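Local coordinates for extracellular serine protease (Aeromonas sobria, PDB 3WQB), which is a calcium-dependent secreted serine protease of the furin subfamily that cleaves peptide bonds after Lys-Lys or Lys-Arg pairs and probably acts as a virulence factor, at residues A[27-32]-A[126-131]; A[85-90]-A[326-331]; A[467-472]-A[542-547]; A[485-490]-A[509-514]; A[557-562]-A[574-579]. The protein carries 1 engineered substitution. All coordinates share one frame; numbering follows the deposited sequence.

Interaction 1 (A[27-32]-A[126-131]); sequences GANPLQ and VDNAIG. With CA (calcium ion), chain C.
Asn29 and the loop 126-131 share a calcium ion. Asn29 OD1 lies 2.4 Å from the metal. The loop adds Val126 O, Asn128 OD1 and Ile130 O, and Asp87 and Thr132 complete the site. This is the first of the three calcium sites of the subunit.

Hydrogen bonds fix the Asn29 amide. Asn29 OD1 also accepts from Asn128 N at 3.0 Å, in a nearly straight bond (175°). The amide nitrogen uses both hydrogens in the amide plane. Asn29 ND2 donates to Asp127 OD1 at 2.8 Å and to Gln32 OE1 at 2.9 Å. The amide therefore cannot turn over without losing these bonds. Asn128 OD1 also accepts from Ile130 N, which makes an Asx turn. A type I turn spans Asn29 to Gln32, and from it Leu31 N donates across to Gly131 O at 2.9 Å. One water joins Ala28 N, Asp127 OD1 and Asn128 O.

Packing is lighter. Pro30 CD rests on Ala129 O at 3.3 Å, and Leu31 lies along Gly131.

The loop 126-131 runs between helix 115-124 and strand 140-144. Segment 27-32 precedes helix 60-64. Tyr328 of strand 328-329 packs on Leu31 and Ile130.

Interaction 2 (A[85-90]-A[326-331]); sequences HPDLAD and CDYNGV. With CA (calcium ion), chain C; CA (calcium ion), chain E.
The loop at His85 meets the chain around Asp327 at a distance, with the CA atoms of His85 and Asp327 7.8 Å apart, and one side-chain-to-backbone hydrogen bond spans the gap. His85 NE2 donates to Asp327 O at 2.8 Å. The acceptor lies in the ring plane, and the donor sits on a lone pair of the carbonyl. The other ring nitrogen, His85 ND1, accepts from Asp87 N at 2.9 Å, again in plane. These two bonds fix the rotation of the imidazole. His85 CG stands anti to the backbone N (chi1 -164°), which carries the ring across to segment 326-331.

The same ring turns an edge toward the face of Tyr328 in an offset edge-to-face pair. The planes are 72° apart, and His85 CE1 is 3.7 Å from Tyr328 CE1.

Both segments belong to the subtilisin domain, and each serves a different calcium site. Asp87 grips one ion with both carboxylate oxygens, at 2.4 Å for OD1 and 2.5 Å for OD2. Cys326 O binds the other ion at 2.4 Å, and its sulfur forms the disulfide with Cys301.

Tyr328 reaches the first site from its rim. Tyr328 OH touches Asp87 CB at 3.4 Å, and the carboxylate stands almost perpendicular to the phenol ring. Pro86 CG packs against Asp327 OD2. The Asp327 carboxylate has its main polar partner in Gly300.

Interaction 3 (A[467-472]-A[542-547]); sequences ATPLTV and SAQGTW
Val472 and Ala543 meet methyl to methyl at one end of the P-domain, a beta-sandwich domain. A single backbone bridge pairs Thr471 with Ser542 where strand 471-482 begins.

Val472 points toward the other segment. Its CG1 is anti to the backbone N (chi1 177°), and CG2 is the branch that does the touching. Val472 CG2 lies 3.7 Å from Ala543 CB. Val472 CG2 also approaches the indole at the edge, near the ring plane, with Trp547 CZ2 4.1 Å away. The methyl thus touches both the alanine and the edge of the tryptophan ring. Among side chains, Ala543 CB also meets Leu470 CB at 4.1 Å. The rest of the Leu470 side chain leads away, toward Val436 and Leu438 of strand 436-444. Val592 of strand 583-595 also touches Val472 and Ala543, so the small apolar cluster continues into the interior.

The indole is held by its own segment. Trp547 NE1 donates to Ala543 O at 2.9 Å, with the acceptor near the ring plane. Phe538 meets the indole edge to face.

The backbone of Ala543 is held from across the contact as well. Ala543 N donates to Leu470 O at 2.7 Å, nearly along the carbonyl axis.

Gln544 lies on the exposed side. Its chain is extended beyond CG and runs past Thr468 to the start of the other segment. There Gln544 NE2 donates to Ala467 O at 2.8 Å. The bond is nearly straight (176°), and the acceptor lies in the amide plane of the glutamine.

Interaction 4 (A[485-490]-A[509-514]); sequences RLPDLL and SLVGQS. With CA (calcium ion), chain D.
Leu510 is the first residue of segment 509-514 to touch segment 485-490, and it meets both Leu486 and Pro487. It is the centre of an inverse gamma turn. Leu510 O lies 3.2 Å from Pro487 CD and equally close to Pro487 CG, so the proline ring edge rests on this oxygen. Leu510 CB approaches Leu486 CB at 4.2 Å.

Val511 follows at the N-cap position of helix 512-520. Val511 points away from segment 485-490, yet Val511 CG1 still reaches Pro487 CG at 4.2 Å. Strand 228-233 touches the Val511 side chain with Leu230 and Arg232.

Gln513, in the first turn of the helix, makes the polar link. CG is anti to the carbonyl carbon (chi1 -64°), and the chain is extended beyond it. This brings Gln513 OE1 to Leu486 N at 3.0 Å, in a bond of 169° with the donor in the carbonyl plane. The NE2 of the same amide bonds His483 O, so both ends of the group are held. Leu486 crosses the glutamine at about a right angle, with Leu486 CG 3.5 Å from Gln513 OE1.

Behind this contact the 3-10 turn 486-488 places Asp488. Arg485 grips Asp488 OD2 side-on with NE and NH2, and Arg485 NE is 2.9 Å away. Arg485 NH1 bonds Gly557 O. Asp488 OD2 also binds the calcium ion at 2.3 Å. The bound metal and arginine probably keep this carboxylate ionised. The contact thus backs the third calcium site, the one in the P-domain.

Interaction 5 (A[557-562]-A[574-579]); sequences GTRQVS and LTERNN. With CA (calcium ion), chain D.
Arg559 and Glu576 face each other across an antiparallel beta hairpin, in a hydrogen-bonded pair. The tight part of the contact lies on their side of the sheet, together with Val561 and Leu574.

Arg559 forms a salt bridge with Glu576, side-on, one nitrogen to each oxygen. Arg559 NE lies 3.0 Å from Glu576 OE2, and Arg559 NH2 lies 3.1 Å from Glu576 OE1. The chain of Arg559 bends at chi3 (-65°), which folds the guanidinium back over Glu576. The two flat groups are not coplanar. Their planes are 72° apart, and both nitrogens come from above the carboxylate plane. Each residue has a further partner of opposite charge. Arg559 NH1 pairs with Asp488, and Glu576 OE2 with Arg232. The charges of these four residues probably balance one another.

Next to this pair, Val561 and Leu574 bond in both directions at 2.8 Å, Val561 N to Leu574 O and Leu574 N to Val561 O. Val561 CB and Leu574 CB are 4.2 Å apart. At the Arg559 pair, Glu576 N donates to Arg559 O at 2.8 Å, while the return bond is long and weak.

The other side is loose. Gln560 and Thr575, a non-hydrogen-bonded pair, lie side by side and point the same way. Gln560 NE2 stays 4.0 Å from Thr575 OG1, and Gln560 lies on the exposed side.

Beyond the hairpin, Asn578 and Asn579 bind the P-domain calcium ion. Strand 559-565 pairs antiparallel with strand 228-233 of the protease domain, so the hairpin extends a sheet across the domain boundary. Helix 512-520 packs on Leu574 and Glu576.

In the fold
The five contacts form two clusters and one outlier. Interactions 1 and 2 lie in the subtilisin domain, with centres about 11 Å apart. Their segments alternate along the chain, and both touch the same calcium ion. Interactions 4 and 5 have centres about 9 Å apart. They follow each other in sequence, touch directly and share the P-domain calcium ion. Interaction 3 sits at another end of the P-domain, its centre about 32 Å from that of interaction 4. Interaction 4 is nested in the loop closed by interaction 3. Strands 545-553 and 489-494 neighbour each other in one sheet and connect the two. The centres of interactions 1 and 4 are about 48 Å apart, so calcium binds at well separated places in both domains.

Interaction 1 (A[27-32]-A[126-131])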
# COMPACT_ATOMS: atom_id res chain seq x y z
N GLY A 27 9.40 23.95 -19.34
CA GLY A 27 10.54 23.04 -19.27
C GLY A 27 11.06 22.60 -20.62
O GLY A 27 10.34 22.61 -21.62
N ALA A 28 12.32 22.18 -20.61
CA ALA A 28 13.04 21.79 -21.81
C ALA A 28 13.49 20.34 -21.74
O ALA A 28 14.44 19.95 -22.42
CB ALA A 28 14.24 22.72 -22.04
N ASN A 29 12.82 19.54 -20.92
CA ASN A 29 13.11 18.11 -20.85
C ASN A 29 12.51 17.44 -22.07
O ASN A 29 11.30 17.50 -22.28
CB ASN A 29 12.54 17.52 -19.56
CG ASN A 29 12.99 18.27 -18.33
OD1 ASN A 29 14.05 17.98 -17.78
ND2 ASN A 29 12.19 19.25 -17.89
N PRO A 30 13.35 16.81 -22.91
CA PRO A 30 12.84 16.32 -24.20
C PRO A 30 11.71 15.30 -24.13
O PRO A 30 10.94 15.20 -25.08
CB PRO A 30 14.09 15.74 -24.88
CG PRO A 30 15.22 16.51 -24.27
CD PRO A 30 14.82 16.67 -22.82
N LEU A 31 11.59 14.58 -23.02
CA LEU A 31 10.55 13.55 -22.92
C LEU A 31 9.30 13.99 -22.16
O LEU A 31 8.35 13.20 -22.02
CB LEU A 31 11.11 12.26 -22.29
CG LEU A 31 12.35 11.65 -22.94
CD1 LEU A 31 12.80 10.47 -22.11
CD2 LEU A 31 12.08 11.23 -24.38
N GLN A 32 9.28 15.23 -21.68
CA GLN A 32 8.17 15.63 -20.79
C GLN A 32 6.80 15.63 -21.46
O GLN A 32 5.79 15.42 -20.81
CB GLN A 32 8.46 16.95 -20.08
CG GLN A 32 8.40 18.21 -20.93
CD GLN A 32 8.71 19.43 -20.11
OE1 GLN A 32 9.81 19.56 -19.57
NE2 GLN A 32 7.74 20.33 -19.98
N VAL A 126 15.22 15.56 -12.61
CA VAL A 126 15.70 16.94 -12.62
C VAL A 126 15.11 17.74 -13.78
O VAL A 126 14.94 17.22 -14.89
CB VAL A 126 17.26 16.96 -12.65
CG1 VAL A 126 17.81 18.38 -12.72
CG2 VAL A 126 17.78 16.26 -11.41
N ASP A 127 14.74 18.99 -13.51
CA ASP A 127 14.26 19.89 -14.53
C ASP A 127 15.45 20.54 -15.24
O ASP A 127 16.10 21.43 -14.71
CB ASP A 127 13.37 20.96 -13.90
CG ASP A 127 12.63 21.80 -14.92
OD1 ASP A 127 12.50 21.36 -16.08
OD2 ASP A 127 12.16 22.89 -14.54
N ASN A 128 15.74 20.04 -16.44
CA ASN A 128 16.93 20.46 -17.18
C ASN A 128 16.67 20.26 -18.68
O ASN A 128 15.54 20.44 -19.13
CB ASN A 128 18.16 19.69 -16.67
CG ASN A 128 17.95 18.18 -16.67
OD1 ASN A 128 17.03 17.68 -17.33
ND2 ASN A 128 18.79 17.46 -15.94
N ALA A 129 17.71 19.92 -19.44
CA ALA A 129 17.54 19.75 -20.89
C ALA A 129 17.65 18.29 -21.34
O ALA A 129 17.78 18.00 -22.54
CB ALA A 129 18.54 20.62 -21.65
N ILE A 130 17.59 17.37 -20.38
CA ILE A 130 17.64 15.93 -20.68
C ILE A 130 16.46 15.19 -20.07
O ILE A 130 15.85 15.66 -19.11
CB ILE A 130 18.97 15.27 -20.22
CG1 ILE A 130 19.16 15.39 -18.71
CG2 ILE A 130 20.16 15.88 -20.98
CD1 ILE A 130 20.27 14.50 -18.14
N GLY A 131 16.12 14.05 -20.66
CA GLY A 131 15.18 13.13 -20.04
C GLY A 131 13.81 13.69 -19.75
O GLY A 131 13.20 14.36 -20.59
CA CA C . 15.27 16.12 -16.88
O HOH W 1 13.83 22.37 -18.18

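Interaction 2 (A[85-90]-A[326-331])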
# COMPACT_ATOMS: atom_id res chain seq x y z
N HIS A 85 22.59 8.66 -11.80
CA HIS A 85 21.81 8.94 -13.00
C HIS A 85 21.86 10.42 -13.33
O HIS A 85 21.67 11.25 -12.43
CB HIS A 85 20.35 8.54 -12.79
CG HIS A 85 19.57 8.44 -14.06
ND1 HIS A 85 19.21 9.54 -14.82
CD2 HIS A 85 19.11 7.36 -14.73
CE1 HIS A 85 18.55 9.13 -15.88
NE2 HIS A 85 18.46 7.82 -15.85
N PRO A 86 22.12 10.77 -14.60
CA PRO A 86 22.27 12.19 -14.94
C PRO A 86 21.02 13.03 -14.70
O PRO A 86 21.11 14.25 -14.50
CB PRO A 86 22.63 12.17 -16.44
CG PRO A 86 22.26 10.82 -16.93
CD PRO A 86 22.38 9.89 -15.75
N ASP A 87 19.85 12.37 -14.68
CA ASP A 87 18.60 13.09 -14.46
C ASP A 87 18.07 12.93 -13.03
O ASP A 87 16.94 13.31 -12.76
CB ASP A 87 17.54 12.69 -15.50
CG ASP A 87 16.70 13.87 -15.97
OD1 ASP A 87 17.13 15.04 -15.78
OD2 ASP A 87 15.62 13.65 -16.56
N LEU A 88 18.91 12.38 -12.14
CA LEU A 88 18.57 12.26 -10.71
C LEU A 88 19.60 12.85 -9.76
O LEU A 88 19.25 13.34 -8.69
CB LEU A 88 18.32 10.80 -10.31
CG LEU A 88 17.15 10.10 -11.00
CD1 LEU A 88 17.17 8.61 -10.70
CD2 LEU A 88 15.80 10.71 -10.58
N ALA A 89 20.87 12.80 -10.16
CA ALA A 89 21.99 13.09 -9.26
C ALA A 89 21.88 14.43 -8.54
O ALA A 89 22.13 14.51 -7.34
CB ALA A 89 23.32 13.00 -10.02
N ASP A 90 21.48 15.47 -9.28
CA ASP A 90 21.37 16.81 -8.67
C ASP A 90 20.37 16.86 -7.52
O ASP A 90 20.45 17.76 -6.67
CB ASP A 90 20.99 17.86 -9.71
CG ASP A 90 22.10 18.18 -10.69
OD1 ASP A 90 23.26 17.77 -10.46
OD2 ASP A 90 21.80 18.86 -11.70
N CYS A 326 19.95 4.75 -23.30
CA CYS A 326 18.89 3.97 -22.63
C CYS A 326 18.73 4.37 -21.15
O CYS A 326 18.64 3.50 -20.27
CB CYS A 326 19.17 2.47 -22.73
SG CYS A 326 19.34 1.84 -24.41
N ASP A 327 18.71 5.68 -20.90
CA ASP A 327 18.63 6.20 -19.54
C ASP A 327 17.19 6.36 -19.05
O ASP A 327 16.98 6.71 -17.89
CB ASP A 327 19.34 7.56 -19.42
CG ASP A 327 20.86 7.46 -19.48
OD1 ASP A 327 21.43 6.37 -19.23
OD2 ASP A 327 21.47 8.50 -19.77
N TYR A 328 16.22 6.14 -19.94
CA TYR A 328 14.78 6.33 -19.64
C TYR A 328 14.00 5.11 -20.09
O TYR A 328 14.46 4.34 -20.93
CB TYR A 328 14.26 7.63 -20.30
CG TYR A 328 15.18 8.74 -19.91
CD1 TYR A 328 15.08 9.34 -18.67
CD2 TYR A 328 16.27 9.09 -20.73
CE1 TYR A 328 15.98 10.30 -18.25
CE2 TYR A 328 17.19 10.05 -20.32
CZ TYR A 328 17.04 10.65 -19.08
OH TYR A 328 17.94 11.59 -18.65
N ASN A 329 12.85 4.88 -19.48
CA ASN A 329 11.99 3.78 -19.92
C ASN A 329 10.54 4.27 -20.00
O ASN A 329 10.21 5.32 -19.45
CB ASN A 329 12.14 2.52 -19.02
CG ASN A 329 11.48 2.67 -17.65
OD1 ASN A 329 10.25 2.72 -17.54
ND2 ASN A 329 12.29 2.66 -16.58
N GLY A 330 9.70 3.52 -20.71
CA GLY A 330 8.29 3.88 -20.87
C GLY A 330 7.34 2.82 -20.34
O GLY A 330 6.15 2.82 -20.67
N VAL A 331 7.87 1.91 -19.53
CA VAL A 331 7.09 0.75 -19.08
C VAL A 331 6.84 0.71 -17.57
O VAL A 331 6.15 -0.18 -17.08
CB VAL A 331 7.72 -0.59 -19.53
CG1 VAL A 331 7.78 -0.67 -21.05
CG2 VAL A 331 9.11 -0.77 -18.90
CA CA C . 15.27 16.12 -16.88
CA CA E . 18.80 1.43 -19.15

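Interaction 3 (A[467-472]-A[542-547])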
# COMPACT_ATOMS: atom_id res chain seq x y z
N ALA A 467 -19.63 6.93 22.28
CA ALA A 467 -20.27 8.01 23.03
C ALA A 467 -19.71 9.39 22.72
O ALA A 467 -20.43 10.39 22.79
CB ALA A 467 -20.16 7.74 24.53
N THR A 468 -18.42 9.42 22.37
CA THR A 468 -17.66 10.66 22.23
C THR A 468 -18.09 11.40 20.97
O THR A 468 -18.14 10.81 19.88
CB THR A 468 -16.13 10.39 22.16
OG1 THR A 468 -15.74 9.55 23.25
CG2 THR A 468 -15.33 11.69 22.23
N PRO A 469 -18.41 12.70 21.12
CA PRO A 469 -18.56 13.49 19.92
C PRO A 469 -17.19 13.62 19.28
O PRO A 469 -16.23 14.05 19.93
CB PRO A 469 -19.08 14.84 20.43
CG PRO A 469 -18.61 14.93 21.83
CD PRO A 469 -18.57 13.51 22.34
N LEU A 470 -17.09 13.17 18.04
CA LEU A 470 -15.87 13.31 17.26
C LEU A 470 -16.22 13.36 15.80
O LEU A 470 -17.14 12.67 15.36
CB LEU A 470 -14.93 12.12 17.52
CG LEU A 470 -13.44 12.37 17.33
CD1 LEU A 470 -12.91 13.29 18.44
CD2 LEU A 470 -12.65 11.06 17.32
N THR A 471 -15.48 14.16 15.04
CA THR A 471 -15.56 14.15 13.58
C THR A 471 -14.60 13.08 13.11
O THR A 471 -13.42 13.10 13.45
CB THR A 471 -15.19 15.51 13.01
OG1 THR A 471 -16.15 16.47 13.48
CG2 THR A 471 -15.19 15.48 11.47
N VAL A 472 -15.12 12.13 12.33
CA VAL A 472 -14.35 10.98 11.87
C VAL A 472 -13.37 11.37 10.78
O VAL A 472 -13.69 12.16 9.88
CB VAL A 472 -15.28 9.87 11.33
CG1 VAL A 472 -14.47 8.70 10.79
CG2 VAL A 472 -16.25 9.39 12.40
N SER A 542 -20.05 12.54 11.97
CA SER A 542 -20.01 12.46 13.42
C SER A 542 -19.89 11.00 13.85
O SER A 542 -20.58 10.12 13.32
CB SER A 542 -21.27 13.08 14.02
OG SER A 542 -21.32 12.83 15.42
N ALA A 543 -19.01 10.74 14.81
CA ALA A 543 -18.78 9.39 15.31
C ALA A 543 -19.83 8.92 16.31
O ALA A 543 -19.96 7.72 16.56
CB ALA A 543 -17.40 9.30 15.95
N GLN A 544 -20.59 9.85 16.88
CA GLN A 544 -21.46 9.54 18.02
C GLN A 544 -22.66 8.72 17.62
O GLN A 544 -23.41 9.09 16.71
CB GLN A 544 -21.89 10.83 18.70
CG GLN A 544 -22.61 10.65 20.02
CD GLN A 544 -22.93 11.98 20.66
OE1 GLN A 544 -23.77 12.72 20.16
NE2 GLN A 544 -22.25 12.30 21.75
N GLY A 545 -22.86 7.60 18.31
CA GLY A 545 -23.97 6.71 18.03
C GLY A 545 -23.50 5.30 17.77
O GLY A 545 -22.36 4.94 18.08
N THR A 546 -24.39 4.51 17.18
CA THR A 546 -24.13 3.10 17.00
C THR A 546 -23.46 2.78 15.67
O THR A 546 -23.85 3.31 14.61
CB THR A 546 -25.41 2.26 17.14
OG1 THR A 546 -26.46 2.81 16.34
CG2 THR A 546 -25.89 2.21 18.60
N TRP A 547 -22.44 1.94 15.75
CA TRP A 547 -21.72 1.40 14.60
C TRP A 547 -21.98 -0.10 14.52
O TRP A 547 -21.91 -0.80 15.54
CB TRP A 547 -20.23 1.65 14.76
CG TRP A 547 -19.82 3.08 14.67
CD1 TRP A 547 -19.93 4.04 15.64
CD2 TRP A 547 -19.17 3.71 13.56
NE1 TRP A 547 -19.42 5.23 15.19
CE2 TRP A 547 -18.94 5.06 13.92
CE3 TRP A 547 -18.78 3.26 12.29
CZ2 TRP A 547 -18.34 5.96 13.04
CZ3 TRP A 547 -18.18 4.16 11.42
CH2 TRP A 547 -17.96 5.50 11.80

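Interaction 4 (A[485-490]-A[509-514])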
# COMPACT_ATOMS: atom_id res chain seq x y z
N ARG A 485 -14.29 -21.42 4.76
CA ARG A 485 -13.97 -20.90 3.42
C ARG A 485 -14.03 -19.38 3.41
O ARG A 485 -14.99 -18.76 2.95
CB ARG A 485 -14.87 -21.53 2.35
CG ARG A 485 -14.45 -21.16 0.93
CD ARG A 485 -15.10 -22.03 -0.13
NE ARG A 485 -16.50 -21.67 -0.35
CZ ARG A 485 -17.16 -21.88 -1.49
NH1 ARG A 485 -16.56 -22.47 -2.53
NH2 ARG A 485 -18.42 -21.49 -1.58
N LEU A 486 -12.96 -18.77 3.90
CA LEU A 486 -12.92 -17.33 4.16
C LEU A 486 -13.40 -16.41 3.03
O LEU A 486 -14.08 -15.43 3.31
CB LEU A 486 -11.54 -16.88 4.66
CG LEU A 486 -11.19 -17.29 6.09
CD1 LEU A 486 -9.71 -17.10 6.35
CD2 LEU A 486 -12.03 -16.53 7.12
N PRO A 487 -13.06 -16.72 1.76
CA PRO A 487 -13.49 -15.80 0.70
C PRO A 487 -15.01 -15.76 0.47
O PRO A 487 -15.47 -14.92 -0.28
CB PRO A 487 -12.74 -16.30 -0.54
CG PRO A 487 -11.54 -16.99 0.03
CD PRO A 487 -12.07 -17.69 1.24
N ASP A 488 -15.77 -16.62 1.14
CA ASP A 488 -17.23 -16.51 1.11
C ASP A 488 -17.74 -15.28 1.84
O ASP A 488 -18.90 -14.90 1.68
CB ASP A 488 -17.89 -17.75 1.72
CG ASP A 488 -17.82 -18.97 0.81
OD1 ASP A 488 -17.31 -18.84 -0.32
OD2 ASP A 488 -18.27 -20.05 1.25
N LEU A 489 -16.90 -14.65 2.66
CA LEU A 489 -17.37 -13.62 3.57
C LEU A 489 -17.32 -12.20 3.02
O LEU A 489 -16.31 -11.75 2.46
CB LEU A 489 -16.63 -13.70 4.91
CG LEU A 489 -16.73 -15.04 5.65
CD1 LEU A 489 -15.91 -14.96 6.90
CD2 LEU A 489 -18.18 -15.42 5.97
N LEU A 490 -18.46 -11.53 3.17
CA LEU A 490 -18.62 -10.11 2.92
C LEU A 490 -18.67 -9.42 4.28
O LEU A 490 -19.54 -9.74 5.11
CB LEU A 490 -19.92 -9.87 2.14
CG LEU A 490 -20.46 -8.44 2.06
CD1 LEU A 490 -19.58 -7.61 1.15
CD2 LEU A 490 -21.89 -8.45 1.55
N SER A 509 -8.41 -13.18 -2.17
CA SER A 509 -7.32 -14.14 -2.28
C SER A 509 -7.02 -14.95 -1.03
O SER A 509 -6.01 -15.65 -0.98
CB SER A 509 -6.05 -13.43 -2.78
OG SER A 509 -5.51 -12.60 -1.76
N LEU A 510 -7.89 -14.87 -0.01
CA LEU A 510 -7.69 -15.68 1.20
C LEU A 510 -8.06 -17.15 0.99
O LEU A 510 -8.87 -17.72 1.73
CB LEU A 510 -8.45 -15.09 2.40
CG LEU A 510 -8.01 -13.70 2.84
CD1 LEU A 510 -8.90 -13.20 3.97
CD2 LEU A 510 -6.54 -13.70 3.26
N VAL A 511 -7.41 -17.76 0.01
CA VAL A 511 -7.69 -19.14 -0.40
C VAL A 511 -6.77 -20.16 0.29
O VAL A 511 -6.75 -21.34 -0.08
CB VAL A 511 -7.60 -19.29 -1.94
CG1 VAL A 511 -8.64 -18.40 -2.64
CG2 VAL A 511 -6.18 -18.97 -2.44
N GLY A 512 -6.01 -19.70 1.28
CA GLY A 512 -5.01 -20.52 1.96
C GLY A 512 -5.54 -21.75 2.66
O GLY A 512 -4.79 -22.72 2.84
N GLN A 513 -6.81 -21.74 3.06
CA GLN A 513 -7.39 -22.93 3.69
C GLN A 513 -7.48 -24.08 2.69
O GLN A 513 -7.16 -25.22 3.03
CB GLN A 513 -8.75 -22.63 4.29
CG GLN A 513 -8.71 -21.61 5.41
CD GLN A 513 -10.08 -21.02 5.70
OE1 GLN A 513 -10.75 -20.50 4.81
NE2 GLN A 513 -10.50 -21.11 6.95
N SER A 514 -7.88 -23.76 1.47
CA SER A 514 -7.93 -24.73 0.38
C SER A 514 -6.53 -25.18 -0.03
O SER A 514 -6.30 -26.37 -0.27
CB SER A 514 -8.71 -24.18 -0.81
OG SER A 514 -10.07 -23.99 -0.47
CA CA D . -20.35 -20.77 2.04

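Interaction 5 (A[557-562]-A[574-579])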
# COMPACT_ATOMS: atom_id res chain seq x y z
N GLY A 557 -21.36 -22.26 -3.96
CA GLY A 557 -20.85 -22.92 -5.16
C GLY A 557 -19.35 -23.16 -5.04
O GLY A 557 -18.65 -22.42 -4.34
N THR A 558 -18.85 -24.19 -5.72
CA THR A 558 -17.40 -24.40 -5.80
C THR A 558 -16.74 -23.31 -6.63
O THR A 558 -17.36 -22.71 -7.50
CB THR A 558 -17.05 -25.78 -6.40
OG1 THR A 558 -17.53 -25.86 -7.74
CG2 THR A 558 -17.66 -26.90 -5.56
N ARG A 559 -15.47 -23.05 -6.34
CA ARG A 559 -14.68 -22.14 -7.14
C ARG A 559 -13.35 -22.78 -7.43
O ARG A 559 -12.86 -23.60 -6.65
CB ARG A 559 -14.45 -20.82 -6.39
CG ARG A 559 -15.71 -19.99 -6.17
CD ARG A 559 -15.39 -18.65 -5.54
NE ARG A 559 -14.83 -18.76 -4.19
CZ ARG A 559 -15.54 -18.83 -3.07
NH1 ARG A 559 -16.87 -18.79 -3.09
NH2 ARG A 559 -14.91 -18.92 -1.91
N GLN A 560 -12.75 -22.39 -8.55
CA GLN A 560 -11.42 -22.86 -8.88
C GLN A 560 -10.43 -21.72 -9.05
O GLN A 560 -10.77 -20.63 -9.51
CB GLN A 560 -11.46 -23.73 -10.13
CG GLN A 560 -12.17 -25.07 -9.95
CD GLN A 560 -12.10 -25.90 -11.19
OE1 GLN A 560 -11.91 -25.37 -12.27
NE2 GLN A 560 -12.23 -27.21 -11.05
N VAL A 561 -9.19 -22.01 -8.66
CA VAL A 561 -8.11 -21.05 -8.70
C VAL A 561 -6.94 -21.71 -9.43
O VAL A 561 -6.59 -22.85 -9.13
CB VAL A 561 -7.69 -20.65 -7.27
CG1 VAL A 561 -6.49 -19.71 -7.28
CG2 VAL A 561 -8.87 -19.99 -6.53
N SER A 562 -6.36 -20.98 -10.37
CA SER A 562 -5.21 -21.45 -11.13
C SER A 562 -3.94 -21.11 -10.34
O SER A 562 -3.74 -19.95 -9.91
CB SER A 562 -5.17 -20.78 -12.51
OG SER A 562 -6.40 -20.91 -13.21
N LEU A 574 -6.64 -25.35 -7.93
CA LEU A 574 -7.05 -25.41 -6.54
C LEU A 574 -8.56 -25.25 -6.51
O LEU A 574 -9.10 -24.33 -7.11
CB LEU A 574 -6.36 -24.29 -5.75
CG LEU A 574 -6.62 -24.17 -4.25
CD1 LEU A 574 -6.08 -25.38 -3.50
CD2 LEU A 574 -6.02 -22.88 -3.72
N THR A 575 -9.24 -26.17 -5.84
CA THR A 575 -10.68 -26.09 -5.68
C THR A 575 -11.00 -25.62 -4.28
O THR A 575 -10.48 -26.16 -3.29
CB THR A 575 -11.37 -27.44 -5.98
OG1 THR A 575 -10.99 -27.88 -7.29
CG2 THR A 575 -12.89 -27.32 -5.90
N GLU A 576 -11.83 -24.58 -4.20
CA GLU A 576 -12.34 -24.12 -2.92
C GLU A 576 -13.65 -24.83 -2.65
O GLU A 576 -14.66 -24.57 -3.33
CB GLU A 576 -12.62 -22.62 -2.94
CG GLU A 576 -11.43 -21.71 -3.04
CD GLU A 576 -11.85 -20.29 -2.72
OE1 GLU A 576 -12.05 -19.99 -1.53
OE2 GLU A 576 -12.01 -19.49 -3.67
N ARG A 577 -13.64 -25.71 -1.67
CA ARG A 577 -14.85 -26.45 -1.29
C ARG A 577 -15.66 -25.63 -0.30
O ARG A 577 -15.11 -25.04 0.64
CB ARG A 577 -14.47 -27.81 -0.69
CG ARG A 577 -13.44 -28.58 -1.51
CD ARG A 577 -14.10 -29.54 -2.49
NE ARG A 577 -13.20 -29.94 -3.58
CZ ARG A 577 -12.24 -30.85 -3.48
NH1 ARG A 577 -12.03 -31.50 -2.33
NH2 ARG A 577 -11.48 -31.13 -4.53
N ASN A 578 -16.97 -25.58 -0.51
CA ASN A 578 -17.84 -24.85 0.40
C ASN A 578 -17.71 -25.31 1.86
O ASN A 578 -17.48 -26.48 2.13
CB ASN A 578 -19.30 -24.95 -0.06
CG ASN A 578 -20.21 -23.99 0.68
OD1 ASN A 578 -19.85 -22.84 0.95
ND2 ASN A 578 -21.40 -24.46 1.02
N ASN A 579 -17.82 -24.37 2.80
CA ASN A 579 -17.84 -24.73 4.22
C ASN A 579 -18.97 -25.70 4.51
O ASN A 579 -20.12 -25.48 4.11
CB ASN A 579 -17.95 -23.49 5.11
CG ASN A 579 -19.12 -22.60 4.74
OD1 ASN A 579 -19.17 -22.06 3.64
ND2 ASN A 579 -20.05 -22.42 5.67
CA CA D . -20.35 -20.77 2.04